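PDB 4B4O: epimerase family protein SDR39U1 from Homo sapiens, which binds NADPH and is a putative NADP-dependent oxidoreductase of the short-chain dehydrogenase/reductase family. Local coordinates for residues His210-Ser222 with Lys266-Tyr279. The protein carries 3 engineered substitutions. Numbering follows the deposited sequence.
Engineered in segment 266-279: R270 (natural residue Gln).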
loop_
_atom_site.group_PDB
_atom_site.type_symbol
_atom_site.label_atom_id
_atom_site.label_comp_id
_atom_site.label_asym_id
_atom_site.label_seq_id
_atom_site.Cartn_x
_atom_site.Cartn_y
_atom_site.Cartn_z
ATOM N N HIS A 210 17.259 -13.192 -1.975
ATOM C CA HIS A 210 17.975 -12.594 -0.843
ATOM C C HIS A 210 17.119 -11.609 -0.063
ATOM O O HIS A 210 17.535 -11.108 0.998
ATOM C CB HIS A 210 19.257 -11.903 -1.311
ATOM C CG HIS A 210 19.029 -10.748 -2.258
ATOM N ND1 HIS A 210 19.117 -10.877 -3.607
ATOM C CD2 HIS A 210 18.722 -9.417 -2.015
ATOM C CE1 HIS A 210 18.866 -9.692 -4.194
ATOM N NE2 HIS A 210 18.616 -8.797 -3.222
ATOM N N VAL A 211 15.927 -11.307 -0.564
ATOM C CA VAL A 211 15.084 -10.289 0.042
ATOM C C VAL A 211 14.222 -10.916 1.131
ATOM O O VAL A 211 13.505 -11.861 0.870
ATOM C CB VAL A 211 14.189 -9.613 -1.023
ATOM C CG1 VAL A 211 13.297 -8.551 -0.379
ATOM C CG2 VAL A 211 15.067 -9.039 -2.135
ATOM N N HIS A 212 14.273 -10.356 2.331
ATOM C CA HIS A 212 13.465 -10.850 3.447
ATOM C C HIS A 212 13.129 -9.712 4.382
ATOM O O HIS A 212 13.814 -8.707 4.402
ATOM C CB HIS A 212 14.218 -11.948 4.200
ATOM C CG HIS A 212 15.556 -11.492 4.730
ATOM N ND1 HIS A 212 16.660 -11.318 3.920
ATOM C CD2 HIS A 212 15.940 -11.081 6.036
ATOM C CE1 HIS A 212 17.703 -10.828 4.678
ATOM N NE2 HIS A 212 17.266 -10.695 5.974
ATOM N N GLY A 213 12.059 -9.850 5.153
ATOM C CA GLY A 213 11.742 -8.889 6.209
ATOM C C GLY A 213 11.011 -7.661 5.743
ATOM O O GLY A 213 10.295 -7.675 4.751
ATOM N N VAL A 214 11.176 -6.590 6.500
ATOM C CA VAL A 214 10.404 -5.374 6.291
ATOM C C VAL A 214 11.108 -4.460 5.302
ATOM O O VAL A 214 12.304 -4.215 5.428
ATOM C CB VAL A 214 10.209 -4.565 7.572
ATOM C CG1 VAL A 214 9.556 -3.245 7.209
ATOM C CG2 VAL A 214 9.373 -5.339 8.566
ATOM N N LEU A 215 10.340 -3.981 4.320
ATOM C CA LEU A 215 10.788 -3.010 3.332
ATOM C C LEU A 215 9.814 -1.828 3.299
ATOM O O LEU A 215 8.602 -2.010 3.294
ATOM C CB LEU A 215 10.817 -3.648 1.933
ATOM C CG LEU A 215 11.666 -4.898 1.705
ATOM C CD1 LEU A 215 11.428 -5.445 0.313
ATOM C CD2 LEU A 215 13.128 -4.570 1.961
ATOM N N ASN A 216 10.349 -0.619 3.288
ATOM C CA ASN A 216 9.493 0.566 3.247
ATOM C C ASN A 216 9.176 0.872 1.814
ATOM O O ASN A 216 10.077 1.156 1.025
ATOM C CB ASN A 216 10.145 1.777 3.928
ATOM C CG ASN A 216 10.072 1.717 5.442
ATOM O OD1 ASN A 216 9.128 1.152 6.014
ATOM N ND2 ASN A 216 11.069 2.296 6.105
ATOM N N GLY A 217 7.901 0.760 1.470
ATOM C CA GLY A 217 7.433 1.025 0.116
ATOM C C GLY A 217 7.173 2.502 -0.139
ATOM O O GLY A 217 6.019 2.927 -0.312
ATOM N N VAL A 218 8.255 3.276 -0.111
ATOM C CA VAL A 218 8.216 4.728 -0.309
ATOM C C VAL A 218 9.332 5.150 -1.243
ATOM O O VAL A 218 10.380 4.485 -1.302
ATOM C CB VAL A 218 8.315 5.500 1.016
ATOM C CG1 VAL A 218 7.120 5.131 1.873
ATOM C CG2 VAL A 218 9.625 5.233 1.760
ATOM N N ALA A 219 9.080 6.206 -2.014
ATOM C CA ALA A 219 10.110 6.790 -2.866
ATOM C C ALA A 219 11.098 7.419 -1.918
ATOM O O ALA A 219 10.717 7.852 -0.834
ATOM C CB ALA A 219 9.539 7.840 -3.806
ATOM N N PRO A 220 12.374 7.446 -2.283
ATOM C CA PRO A 220 13.364 8.072 -1.405
ATOM C C PRO A 220 13.244 9.572 -1.561
ATOM O O PRO A 220 14.089 10.205 -2.177
ATOM C CB PRO A 220 14.695 7.554 -1.949
ATOM C CG PRO A 220 14.423 7.338 -3.409
ATOM C CD PRO A 220 12.971 6.949 -3.534
ATOM N N SER A 221 12.184 10.128 -0.996
ATOM C CA SER A 221 11.854 11.529 -1.179
ATOM C C SER A 221 11.543 12.134 0.178
ATOM O O SER A 221 11.274 11.415 1.136
ATOM C CB SER A 221 10.648 11.638 -2.124
ATOM O OG SER A 221 10.003 12.894 -2.068
ATOM N N SER A 222 11.597 13.447 0.254
ATOM C CA SER A 222 11.306 14.167 1.495
ATOM C C SER A 222 10.113 15.106 1.329
ATOM O O SER A 222 10.000 16.096 2.048
ATOM C CB SER A 222 12.534 14.989 1.921
ATOM O OG SER A 222 13.579 14.105 2.226
ATOM N N LYS A 266 8.271 10.901 8.326
ATOM C CA LYS A 266 9.398 10.908 7.396
ATOM C C LYS A 266 9.969 9.492 7.341
ATOM O O LYS A 266 10.518 8.996 8.324
ATOM C CB LYS A 266 10.431 11.934 7.847
ATOM C CG LYS A 266 11.790 11.885 7.155
ATOM C CD LYS A 266 11.740 12.063 5.639
ATOM C CE LYS A 266 13.157 12.239 5.030
ATOM N NZ LYS A 266 14.174 13.071 5.782
ATOM N N VAL A 267 9.802 8.812 6.214
ATOM C CA VAL A 267 10.181 7.414 6.121
ATOM C C VAL A 267 11.274 7.244 5.069
ATOM O O VAL A 267 11.077 7.574 3.906
ATOM C CB VAL A 267 8.967 6.493 5.811
ATOM C CG1 VAL A 267 9.409 5.038 5.770
ATOM C CG2 VAL A 267 7.876 6.655 6.872
ATOM N N ILE A 268 12.387 6.626 5.482
ATOM C CA ILE A 268 13.466 6.242 4.577
ATOM C C ILE A 268 13.373 4.763 4.167
ATOM O O ILE A 268 13.189 3.881 5.001
ATOM C CB ILE A 268 14.813 6.496 5.235
ATOM C CG1 ILE A 268 14.914 7.976 5.591
ATOM C CG2 ILE A 268 15.929 6.050 4.319
ATOM C CD1 ILE A 268 16.018 8.273 6.602
ATOM N N PRO A 269 13.522 4.489 2.866
ATOM C CA PRO A 269 13.521 3.128 2.367
ATOM C C PRO A 269 14.935 2.576 2.349
ATOM O O PRO A 269 15.487 2.306 1.278
ATOM C CB PRO A 269 12.973 3.294 0.953
ATOM C CG PRO A 269 13.468 4.630 0.516
ATOM C CD PRO A 269 13.677 5.458 1.764
ATOM N N ARG A 270 15.516 2.413 3.534
ATOM C CA ARG A 270 16.914 1.980 3.641
ATOM C C ARG A 270 17.068 0.541 3.170
ATOM O O ARG A 270 17.852 0.247 2.274
ATOM C CB ARG A 270 17.450 2.118 5.072
ATOM C CG ARG A 270 18.946 1.942 5.120
ATOM C CD ARG A 270 19.686 2.275 6.398
ATOM N NE ARG A 270 18.905 3.057 7.322
ATOM C CZ ARG A 270 18.798 4.401 7.294
ATOM N NH1 ARG A 270 19.361 5.135 6.346
ATOM N NH2 ARG A 270 18.079 5.011 8.225
ATOM N N ARG A 271 16.274 -0.337 3.766
ATOM C CA ARG A 271 16.318 -1.745 3.431
ATOM C C ARG A 271 15.837 -2.007 2.008
ATOM O O ARG A 271 16.341 -2.900 1.333
ATOM C CB ARG A 271 15.570 -2.574 4.488
ATOM C CG ARG A 271 16.378 -2.652 5.773
ATOM C CD ARG A 271 15.897 -3.639 6.810
ATOM N NE ARG A 271 15.113 -4.719 6.239
ATOM C CZ ARG A 271 15.582 -5.862 5.763
ATOM N NH1 ARG A 271 16.870 -6.131 5.757
ATOM N NH2 ARG A 271 14.735 -6.746 5.271
ATOM N N THR A 272 14.876 -1.216 1.547
ATOM C CA THR A 272 14.367 -1.364 0.197
ATOM C C THR A 272 15.517 -1.132 -0.784
ATOM O O THR A 272 15.713 -1.911 -1.708
ATOM C CB THR A 272 13.220 -0.382 -0.109
ATOM O OG1 THR A 272 12.211 -0.475 0.896
ATOM C CG2 THR A 272 12.593 -0.679 -1.453
ATOM N N LEU A 273 16.256 -0.049 -0.595
ATOM C CA LEU A 273 17.368 0.255 -1.487
ATOM C C LEU A 273 18.465 -0.826 -1.378
ATOM O O LEU A 273 19.106 -1.180 -2.358
ATOM C CB LEU A 273 17.925 1.657 -1.210
ATOM C CG LEU A 273 17.080 2.850 -1.685
ATOM C CD1 LEU A 273 17.523 4.189 -1.103
ATOM C CD2 LEU A 273 17.038 2.835 -3.202
ATOM N N ALA A 274 18.649 -1.361 -0.181
ATOM C CA ALA A 274 19.661 -2.385 0.072
ATOM C C ALA A 274 19.371 -3.680 -0.646
ATOM O O ALA A 274 20.266 -4.480 -0.812
ATOM C CB ALA A 274 19.769 -2.642 1.575
ATOM N N THR A 275 18.128 -3.894 -1.076
ATOM C CA THR A 275 17.762 -5.102 -1.831
ATOM C C THR A 275 18.256 -5.058 -3.265
ATOM O O THR A 275 18.116 -6.032 -4.005
ATOM C CB THR A 275 16.225 -5.340 -1.918
ATOM O OG1 THR A 275 15.627 -4.346 -2.759
ATOM C CG2 THR A 275 15.536 -5.354 -0.548
ATOM N N GLY A 276 18.804 -3.926 -3.687
ATOM C CA GLY A 276 19.213 -3.745 -5.078
ATOM C C GLY A 276 18.118 -3.169 -5.981
ATOM O O GLY A 276 18.385 -2.868 -7.136
ATOM N N TYR A 277 16.903 -2.985 -5.452
ATOM C CA TYR A 277 15.815 -2.389 -6.222
ATOM C C TYR A 277 16.141 -0.960 -6.632
ATOM O O TYR A 277 16.686 -0.196 -5.851
ATOM C CB TYR A 277 14.481 -2.372 -5.470
ATOM C CG TYR A 277 13.358 -1.802 -6.337
ATOM C CD1 TYR A 277 12.789 -2.566 -7.369
ATOM C CD2 TYR A 277 12.900 -0.495 -6.161
ATOM C CE1 TYR A 277 11.795 -2.061 -8.176
ATOM C CE2 TYR A 277 11.909 0.021 -6.977
ATOM C CZ TYR A 277 11.368 -0.766 -7.984
ATOM O OH TYR A 277 10.399 -0.245 -8.787
ATOM N N GLN A 278 15.769 -0.622 -7.869
ATOM C CA GLN A 278 16.068 0.678 -8.450
ATOM C C GLN A 278 14.798 1.343 -8.958
ATOM O O GLN A 278 14.087 0.798 -9.781
ATOM C CB GLN A 278 17.092 0.511 -9.553
ATOM C CG GLN A 278 18.438 0.079 -8.988
ATOM C CD GLN A 278 19.569 0.037 -9.996
ATOM O OE1 GLN A 278 19.510 -0.718 -10.958
ATOM N NE2 GLN A 278 20.615 0.839 -9.775
ATOM N N TYR A 279 14.520 2.528 -8.424
ATOM C CA TYR A 279 13.243 3.214 -8.632
ATOM C C TYR A 279 13.132 3.816 -10.022
ATOM O O TYR A 279 14.094 4.386 -10.535
ATOM C CB TYR A 279 13.069 4.334 -7.607
ATOM C CG TYR A 279 12.743 3.870 -6.214
ATOM C CD1 TYR A 279 13.738 3.434 -5.352
ATOM C CD2 TYR A 279 11.443 3.855 -5.760
ATOM C CE1 TYR A 279 13.455 3.016 -4.068
ATOM C CE2 TYR A 279 11.145 3.425 -4.481
ATOM C CZ TYR A 279 12.166 3.006 -3.640
ATOM O OH TYR A 279 11.871 2.597 -2.359
HETATM O O HOH W 1 12.478 9.025 2.264
#
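Strand 213-217 runs almost at right angles to the short helix 270-274, their axes 6.3 Å apart at an angle of 101°, and L215 and N216 lie nearest to T272 and P269. T272 and R271 grip carbonyls of the strand. OG1 of T272 donates to N216 O over 2.7 Å, from above the carbonyl plane. Two residues earlier in the strand, V214 O accepts from R271 NE at 3.0 Å; the acceptor lies close to the guanidinium plane and the donor in the carbonyl plane, a geometry that helps fix the rotation of the guanidinium. The side chain of N216 points toward the residues leading into the helix, where ND2 gives a nearly straight bond to I268 O (2.9 Å) while its amide lies across CG1 of V267; OD1 is taken by Y112. Strand 213-217 pairs in parallel with strand 151-161 of the Rossmann-fold sheet, so this contact sets the helix of the C-terminal DUF1731 region against that sheet. CG2 of T275 meets CD2 of L215 tip to tip (3.6 Å), its branch placed anti to the carbonyl carbon, and also packs on V211. H210 closes this end, its NE2 donating in the ring plane to T275 O at 2.9 Å, a carbonyl that H204 of helix 195-207 also uses. At the opposite end P269 packs on V218 and P220. CD of P220 sits 3.8 Å above the centre of the Y279 ring, a CH-pi contact, and Y277 covers the other face. The Y279 hydroxyl reaches V218 O in a weak hydrogen bond, and an alanine here would probably leave that carbonyl without this donor and P220 without its aromatic face. Farther along, a water bridges S221 O and V267 O.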